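Local coordinates for membrane-bound lytic murein transglycosylase (PDB 2PNW), which probably cleaves the beta-1,4 bonds between N-acetylmuramic acid and N-acetylglucosamine in peptidoglycan, as a lytic transglycosylase of the MltA type, at residues A100-E105 and F343-L348; A191-F196 and I201-Y206. All blocks are in the same frame, centred on the assembly; numbering follows the deposited sequence.

Contact 1 of 2, residues A100-E105 and F343-L348; sequences AFYEPE and FEAGEL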
ATOM      1  N   ALA A 100       6.382  -4.449  -5.490  1.00 22.23           N
ATOM      2  CA  ALA A 100       6.657  -4.374  -4.045  1.00 21.67           C
ATOM      3  C   ALA A 100       6.733  -2.939  -3.572  1.00 21.75           C
ATOM      4  O   ALA A 100       6.969  -2.024  -4.376  1.00 22.61           O
ATOM      5  CB  ALA A 100       7.929  -5.140  -3.676  1.00 21.34           C
ATOM      6  N   PHE A 101       6.540  -2.744  -2.267  1.00 19.53           N
ATOM      7  CA  PHE A 101       6.650  -1.425  -1.658  1.00 18.95           C
ATOM      8  C   PHE A 101       7.286  -1.564  -0.280  1.00 18.82           C
ATOM      9  O   PHE A 101       7.477  -2.688   0.207  1.00 19.15           O
ATOM     10  CB  PHE A 101       5.279  -0.699  -1.625  1.00 19.31           C
ATOM     11  CG  PHE A 101       4.313  -1.203  -0.563  1.00 19.12           C
ATOM     12  CD1 PHE A 101       3.935  -0.369   0.491  1.00 20.93           C
ATOM     13  CD2 PHE A 101       3.716  -2.445  -0.669  1.00 19.97           C
ATOM     14  CE1 PHE A 101       2.987  -0.809   1.463  1.00 19.78           C
ATOM     15  CE2 PHE A 101       2.766  -2.887   0.282  1.00 18.35           C
ATOM     16  CZ  PHE A 101       2.427  -2.070   1.349  1.00 19.72           C
ATOM     17  N   TYR A 102       7.648  -0.446   0.338  1.00 18.50           N
ATOM     18  CA  TYR A 102       8.399  -0.508   1.599  1.00 18.27           C
ATOM     19  C   TYR A 102       8.155   0.788   2.328  1.00 17.90           C
ATOM     20  O   TYR A 102       7.495   1.670   1.777  1.00 18.24           O
ATOM     21  CB  TYR A 102       9.903  -0.748   1.347  1.00 18.93           C
ATOM     22  CG  TYR A 102      10.665   0.434   0.785  1.00 19.23           C
ATOM     23  CD1 TYR A 102      11.657   1.074   1.543  1.00 19.13           C
ATOM     24  CD2 TYR A 102      10.392   0.917  -0.503  1.00 17.03           C
ATOM     25  CE1 TYR A 102      12.373   2.175   1.014  1.00 19.60           C
ATOM     26  CE2 TYR A 102      11.085   2.014  -1.020  1.00 19.75           C
ATOM     27  CZ  TYR A 102      12.066   2.620  -0.273  1.00 20.15           C
ATOM     28  OH  TYR A 102      12.754   3.693  -0.805  1.00 21.33           O
ATOM     29  N   GLU A 103       8.604   0.873   3.582  1.00 16.38           N
ATOM     30  CA  GLU A 103       8.528   2.107   4.365  1.00 16.83           C
ATOM     31  C   GLU A 103       9.926   2.724   4.329  1.00 16.51           C
ATOM     32  O   GLU A 103      10.835   2.178   4.994  1.00 16.51           O
ATOM     33  CB  GLU A 103       8.201   1.782   5.826  1.00 16.35           C
ATOM     34  CG  GLU A 103       7.902   3.010   6.696  1.00 18.37           C
ATOM     35  CD  GLU A 103       7.692   2.669   8.198  1.00 19.77           C
ATOM     36  OE1 GLU A 103       8.200   1.627   8.690  1.00 22.83           O
ATOM     37  OE2 GLU A 103       7.072   3.498   8.903  1.00 21.07           O
ATOM     38  N   PRO A 104      10.122   3.834   3.572  1.00 16.04           N
ATOM     39  CA  PRO A 104      11.464   4.401   3.586  1.00 16.27           C
ATOM     40  C   PRO A 104      11.829   5.115   4.873  1.00 17.32           C
ATOM     41  O   PRO A 104      10.964   5.621   5.610  1.00 17.05           O
ATOM     42  CB  PRO A 104      11.446   5.430   2.420  1.00 16.09           C
ATOM     43  CG  PRO A 104      10.188   5.117   1.611  1.00 16.83           C
ATOM     44  CD  PRO A 104       9.233   4.566   2.649  1.00 15.92           C
ATOM     45  N   GLU A 105      13.124   5.169   5.135  1.00 17.11           N
ATOM     46  CA  GLU A 105      13.643   6.056   6.132  1.00 19.12           C
ATOM     47  C   GLU A 105      13.997   7.366   5.408  1.00 19.43           C
ATOM     48  O   GLU A 105      14.689   7.340   4.381  1.00 20.42           O
ATOM     49  CB  GLU A 105      14.869   5.396   6.765  1.00 20.26           C
ATOM     50  CG  GLU A 105      15.412   6.135   7.919  1.00 26.85           C
ATOM     51  CD  GLU A 105      16.482   5.329   8.644  1.00 34.26           C
ATOM     52  OE1 GLU A 105      16.123   4.370   9.363  1.00 37.36           O
ATOM     53  OE2 GLU A 105      17.670   5.671   8.489  1.00 36.54           O
ATOM     54  N   PHE A 343      16.494   1.030   4.243  1.00 23.17           N
ATOM     55  CA  PHE A 343      17.208   1.018   2.958  1.00 24.70           C
ATOM     56  C   PHE A 343      17.191  -0.334   2.246  1.00 23.91           C
ATOM     57  O   PHE A 343      16.842  -0.423   1.065  1.00 23.61           O
ATOM     58  CB  PHE A 343      18.655   1.491   3.160  1.00 25.68           C
ATOM     59  CG  PHE A 343      19.478   1.448   1.908  1.00 29.27           C
ATOM     60  CD1 PHE A 343      19.320   2.424   0.927  1.00 31.70           C
ATOM     61  CD2 PHE A 343      20.423   0.440   1.716  1.00 32.33           C
ATOM     62  CE1 PHE A 343      20.083   2.386  -0.250  1.00 32.88           C
ATOM     63  CE2 PHE A 343      21.185   0.401   0.554  1.00 31.30           C
ATOM     64  CZ  PHE A 343      21.002   1.376  -0.428  1.00 30.63           C
ATOM     65  N   GLU A 344      17.568  -1.391   2.955  1.00 23.83           N
ATOM     66  CA  GLU A 344      17.642  -2.701   2.320  1.00 24.54           C
ATOM     67  C   GLU A 344      16.266  -3.166   1.867  1.00 23.32           C
ATOM     68  O   GLU A 344      16.132  -3.758   0.785  1.00 22.47           O
ATOM     69  CB  GLU A 344      18.315  -3.750   3.218  1.00 26.28           C
ATOM     70  CG  GLU A 344      19.799  -3.421   3.609  1.00 32.76           C
ATOM     71  CD  GLU A 344      20.800  -3.282   2.425  1.00 39.77           C
ATOM     72  OE1 GLU A 344      20.465  -3.578   1.242  1.00 41.19           O
ATOM     73  OE2 GLU A 344      21.957  -2.875   2.701  1.00 42.03           O
ATOM     74  N   ALA A 345      15.238  -2.873   2.669  1.00 21.93           N
ATOM     75  CA  ALA A 345      13.862  -3.205   2.265  1.00 21.45           C
ATOM     76  C   ALA A 345      13.542  -2.532   0.938  1.00 20.67           C
ATOM     77  O   ALA A 345      12.921  -3.135   0.056  1.00 21.37           O
ATOM     78  CB  ALA A 345      12.843  -2.757   3.343  1.00 21.05           C
ATOM     79  N   GLY A 346      13.976  -1.287   0.795  1.00 21.25           N
ATOM     80  CA  GLY A 346      13.762  -0.538  -0.460  1.00 22.16           C
ATOM     81  C   GLY A 346      14.494  -1.137  -1.651  1.00 22.47           C
ATOM     82  O   GLY A 346      13.971  -1.223  -2.763  1.00 21.72           O
ATOM     83  N   GLU A 347      15.723  -1.557  -1.412  1.00 23.97           N
ATOM     84  CA  GLU A 347      16.508  -2.163  -2.486  1.00 24.52           C
ATOM     85  C   GLU A 347      15.816  -3.435  -2.970  1.00 24.35           C
ATOM     86  O   GLU A 347      15.701  -3.658  -4.168  1.00 23.85           O
ATOM     87  CB  GLU A 347      17.950  -2.427  -2.026  1.00 25.09           C
ATOM     88  CG  GLU A 347      18.750  -1.134  -1.776  1.00 26.95           C
ATOM     89  CD  GLU A 347      18.703  -0.178  -2.954  1.00 31.97           C
ATOM     90  OE1 GLU A 347      19.262  -0.506  -4.016  1.00 33.63           O
ATOM     91  OE2 GLU A 347      18.093   0.910  -2.831  1.00 36.02           O
ATOM     92  N   LEU A 348      15.315  -4.232  -2.026  1.00 24.43           N
ATOM     93  CA  LEU A 348      14.591  -5.461  -2.342  1.00 24.56           C
ATOM     94  C   LEU A 348      13.322  -5.197  -3.122  1.00 24.20           C
ATOM     95  O   LEU A 348      13.024  -5.878  -4.111  1.00 24.65           O
ATOM     96  CB  LEU A 348      14.261  -6.215  -1.053  1.00 25.45           C
ATOM     97  CG  LEU A 348      15.425  -6.874  -0.303  1.00 26.81           C
ATOM     98  CD1 LEU A 348      14.903  -7.455   0.982  1.00 29.90           C
ATOM     99  CD2 LEU A 348      16.092  -7.952  -1.159  1.00 28.79           C
TER
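Tyr102 lays one face of its phenol ring on the backbone of Gly346, a CH-pi contact in which Gly346 CA stands 3.2 Å from the centroid of the Tyr102 ring and only 10° off its normal. The closest single approach is Tyr102 CD1 to Gly346 CA at 3.3 Å. Gly346 N lies 3.4 Å from Tyr102 CD1, and the ring thus lies flat on the main chain of the first helical turn. With CB directed at the helix, a chi1 of 73° places the Tyr102 ring over Gly346. On the opposite face of the ring, Pro104 CD lies toward the rim. The helix 343-350 follows directly on strand 334-341, itself paired in parallel with strand 96-109, and this strand-turn-helix unit of the 3D domain thereby packs against a strand of the MltA-specific insert domain.

Apolar packing beside the ring is limited to Tyr102 CB and Ala345 CB, 4.1 Å apart. No hydrogen bond crosses between the segments. The polar groups are satisfied outside them: Tyr102 OH by a weak hydrogen bond to Arg238, and Ala345 O by one from Thr339 OG1.

Contact 2 of 2, residues A191-F196 and I201-Y206; sequences AARLVF and IKRITY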
ATOM      1  N   ALA A 191       4.091   5.986   3.439  1.00 15.54           N
ATOM      2  CA  ALA A 191       4.532   6.026   4.839  1.00 16.34           C
ATOM      3  C   ALA A 191       6.033   6.230   4.886  1.00 16.64           C
ATOM      4  O   ALA A 191       6.724   5.990   3.883  1.00 16.63           O
ATOM      5  CB  ALA A 191       4.170   4.715   5.536  1.00 15.96           C
ATOM      6  N   ALA A 192       6.551   6.639   6.045  1.00 16.39           N
ATOM      7  CA  ALA A 192       8.002   6.735   6.190  1.00 16.60           C
ATOM      8  C   ALA A 192       8.371   6.751   7.644  1.00 16.48           C
ATOM      9  O   ALA A 192       7.551   7.122   8.489  1.00 15.47           O
ATOM     10  CB  ALA A 192       8.504   8.029   5.543  1.00 15.71           C
ATOM     11  N   ARG A 193       9.624   6.389   7.915  1.00 16.63           N
ATOM     12  CA  ARG A 193      10.246   6.677   9.209  1.00 18.62           C
ATOM     13  C   ARG A 193      11.118   7.919   9.062  1.00 18.23           C
ATOM     14  O   ARG A 193      12.101   7.888   8.344  1.00 19.18           O
ATOM     15  CB  ARG A 193      11.087   5.479   9.655  1.00 19.14           C
ATOM     16  CG  ARG A 193      10.258   4.224   9.803  1.00 25.69           C
ATOM     17  CD  ARG A 193      10.776   3.236  10.835  1.00 35.50           C
ATOM     18  NE  ARG A 193      12.223   3.327  11.058  1.00 41.76           N
ATOM     19  CZ  ARG A 193      12.792   3.121  12.242  1.00 44.54           C
ATOM     20  NH1 ARG A 193      12.032   2.829  13.296  1.00 46.08           N
ATOM     21  NH2 ARG A 193      14.111   3.214  12.381  1.00 45.37           N
ATOM     22  N   LEU A 194      10.741   9.015   9.717  1.00 17.81           N
ATOM     23  CA  LEU A 194      11.499  10.259   9.632  1.00 17.94           C
ATOM     24  C   LEU A 194      12.618  10.236  10.682  1.00 18.90           C
ATOM     25  O   LEU A 194      12.349   9.949  11.867  1.00 18.95           O
ATOM     26  CB  LEU A 194      10.580  11.465   9.873  1.00 17.11           C
ATOM     27  CG  LEU A 194       9.305  11.599   9.024  1.00 18.50           C
ATOM     28  CD1 LEU A 194       8.646  12.931   9.337  1.00 19.25           C
ATOM     29  CD2 LEU A 194       9.685  11.502   7.514  1.00 17.20           C
ATOM     30  N   VAL A 195      13.853  10.507  10.262  1.00 18.47           N
ATOM     31  CA  VAL A 195      14.997  10.509  11.190  1.00 19.84           C
ATOM     32  C   VAL A 195      15.579  11.915  11.240  1.00 20.19           C
ATOM     33  O   VAL A 195      15.964  12.485  10.201  1.00 17.62           O
ATOM     34  CB  VAL A 195      16.103   9.518  10.763  1.00 21.73           C
ATOM     35  CG1 VAL A 195      17.140   9.346  11.901  1.00 23.72           C
ATOM     36  CG2 VAL A 195      15.513   8.177  10.432  1.00 23.76           C
ATOM     37  N   PHE A 196      15.630  12.481  12.447  1.00 19.48           N
ATOM     38  CA  PHE A 196      16.066  13.866  12.630  1.00 19.85           C
ATOM     39  C   PHE A 196      17.579  13.886  12.967  1.00 20.86           C
ATOM     40  O   PHE A 196      18.143  12.846  13.294  1.00 21.60           O
ATOM     41  CB  PHE A 196      15.263  14.501  13.761  1.00 18.66           C
ATOM     42  CG  PHE A 196      13.820  14.780  13.416  1.00 19.64           C
ATOM     43  CD1 PHE A 196      13.405  16.082  13.139  1.00 17.29           C
ATOM     44  CD2 PHE A 196      12.884  13.757  13.394  1.00 17.54           C
ATOM     45  CE1 PHE A 196      12.062  16.360  12.829  1.00 20.05           C
ATOM     46  CE2 PHE A 196      11.531  14.018  13.079  1.00 19.12           C
ATOM     47  CZ  PHE A 196      11.127  15.328  12.810  1.00 18.31           C
ATOM     48  N   ILE A 201      13.170   9.738  15.981  1.00 22.79           N
ATOM     49  CA  ILE A 201      12.408   9.105  14.900  1.00 23.41           C
ATOM     50  C   ILE A 201      10.931   9.460  15.054  1.00 24.32           C
ATOM     51  O   ILE A 201      10.411   9.493  16.182  1.00 23.56           O
ATOM     52  CB  ILE A 201      12.611   7.586  14.903  1.00 24.73           C
ATOM     53  CG1 ILE A 201      14.083   7.260  14.600  1.00 27.30           C
ATOM     54  CG2 ILE A 201      11.681   6.895  13.875  1.00 23.78           C
ATOM     55  CD1 ILE A 201      14.489   5.822  14.980  1.00 32.38           C
ATOM     56  N   LYS A 202      10.278   9.806  13.941  1.00 23.17           N
ATOM     57  CA  LYS A 202       8.815   9.979  13.921  1.00 24.68           C
ATOM     58  C   LYS A 202       8.299   9.143  12.769  1.00 23.81           C
ATOM     59  O   LYS A 202       8.884   9.158  11.691  1.00 25.14           O
ATOM     60  CB  LYS A 202       8.432  11.436  13.672  1.00 24.99           C
ATOM     61  CG  LYS A 202       8.636  12.396  14.832  1.00 30.49           C
ATOM     62  CD  LYS A 202       7.913  13.718  14.519  1.00 37.20           C
ATOM     63  CE  LYS A 202       8.077  14.726  15.646  1.00 41.27           C
ATOM     64  NZ  LYS A 202       7.332  16.004  15.376  1.00 45.81           N
ATOM     65  N   ARG A 203       7.224   8.404  12.969  1.00 22.35           N
ATOM     66  CA  ARG A 203       6.650   7.666  11.853  1.00 21.84           C
ATOM     67  C   ARG A 203       5.502   8.482  11.288  1.00 19.92           C
ATOM     68  O   ARG A 203       4.742   9.075  12.058  1.00 21.31           O
ATOM     69  CB  ARG A 203       6.126   6.322  12.340  1.00 22.01           C
ATOM     70  CG  ARG A 203       7.142   5.198  12.255  1.00 27.31           C
ATOM     71  CD  ARG A 203       6.287   3.974  12.154  1.00 31.99           C
ATOM     72  NE  ARG A 203       6.883   2.860  11.463  1.00 30.83           N
ATOM     73  CZ  ARG A 203       7.203   1.729  12.047  1.00 32.93           C
ATOM     74  NH1 ARG A 203       7.036   1.589  13.365  1.00 31.90           N
ATOM     75  NH2 ARG A 203       7.710   0.748  11.317  1.00 33.27           N
ATOM     76  N   ILE A 204       5.372   8.525   9.957  1.00 17.92           N
ATOM     77  CA  ILE A 204       4.236   9.211   9.329  1.00 15.79           C
ATOM     78  C   ILE A 204       3.560   8.217   8.393  1.00 15.41           C
ATOM     79  O   ILE A 204       4.205   7.301   7.879  1.00 13.67           O
ATOM     80  CB  ILE A 204       4.656  10.503   8.570  1.00 16.14           C
ATOM     81  CG1 ILE A 204       5.669  10.158   7.445  1.00 15.51           C
ATOM     82  CG2 ILE A 204       5.218  11.567   9.577  1.00 17.41           C
ATOM     83  CD1 ILE A 204       6.055  11.385   6.473  1.00 15.34           C
ATOM     84  N   THR A 205       2.260   8.416   8.159  1.00 14.57           N
ATOM     85  CA  THR A 205       1.517   7.547   7.267  1.00 14.89           C
ATOM     86  C   THR A 205       0.420   8.376   6.593  1.00 14.68           C
ATOM     87  O   THR A 205       0.042   9.449   7.090  1.00 14.02           O
ATOM     88  CB  THR A 205       0.904   6.346   8.065  1.00 16.26           C
ATOM     89  OG1 THR A 205       0.377   5.379   7.154  1.00 18.80           O
ATOM     90  CG2 THR A 205      -0.178   6.836   9.013  1.00 17.33           C
ATOM     91  N   TYR A 206      -0.074   7.872   5.464  1.00 14.46           N
ATOM     92  CA  TYR A 206      -1.106   8.548   4.676  1.00 14.72           C
ATOM     93  C   TYR A 206      -2.270   9.012   5.583  1.00 15.41           C
ATOM     94  O   TYR A 206      -2.797   8.209   6.382  1.00 15.58           O
ATOM     95  CB  TYR A 206      -1.622   7.561   3.621  1.00 15.05           C
ATOM     96  CG  TYR A 206      -2.846   8.032   2.880  1.00 16.49           C
ATOM     97  CD1 TYR A 206      -2.738   8.712   1.668  1.00 16.63           C
ATOM     98  CD2 TYR A 206      -4.127   7.817   3.406  1.00 15.95           C
ATOM     99  CE1 TYR A 206      -3.892   9.173   0.989  1.00 17.38           C
ATOM    100  CE2 TYR A 206      -5.288   8.264   2.728  1.00 17.33           C
ATOM    101  CZ  TYR A 206      -5.154   8.936   1.523  1.00 18.08           C
ATOM    102  OH  TYR A 206      -6.282   9.377   0.857  1.00 18.56           O
TER
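Strands 191-195 and 201-209 form an antiparallel beta hairpin of the MltA-specific insert domain, and the contact between its arms is partly buried. Each of the two hydrogen-bonded pairs, Ala192 with Ile204 and Leu194 with Lys202, is closed by two backbone hydrogen bonds. That from Ile204 N to Ala192 O is 3.0 Å and nearly straight at 171°, while Leu194 N reaches Lys202 O at 2.7 Å. Strand 96-109 continues the sheet beyond 191-195, and strand 259-263 beyond 201-209.

On the face bearing Ala192, Leu194, Lys202 and Ile204, Leu194 crosses Ile204 at about a right angle, with Leu194 CD1 3.7 Å from Ile204 CG2. A chi1 of 60° tucks Ile204 CG1 between its own N and C, 4.0 Å from Ala192 CB. The extended chain of Lys202 passes Phe196, with Lys202 CG 3.8 Å from Phe196 CE2, and ends in a salt bridge to Glu263.

Arg193, Arg203 and Ile201 share the other face with Ala191, Val195 and Thr205. Arg193 CD lies over the Arg203 guanidinium, whose NE is salt-bridged to Glu103, and the two guanidinium planes are 73° apart. Ile201 CG2 sits over the Arg193 guanidinium, which has a long, weak ion pair with Glu105.

How the contacts relate
The residues that touch in contact 1 are all buried; contact 2 is only partly so, with Ile201 exposed and Arg193, Arg203 and Lys202 partly exposed. Their chemistry follows: contact 1 joins strand to helix through a ring on a glycine backbone, across segments far apart in sequence, whereas contact 2 is a local hairpin built on main-chain hydrogen bonds. Strands 96-109 and 191-195 are sheet neighbours, so the two contacts, whose centres are 13 Å apart, meet directly. Glu103 OE2 and Arg203 NE form a salt bridge at 2.6 Å, and Pro104 O probably accepts a hydrogen bond from Arg193 N. Since Glu103 OE1 also bonds Ser341, this carboxylate links the hairpin to the strand preceding helix 343-350.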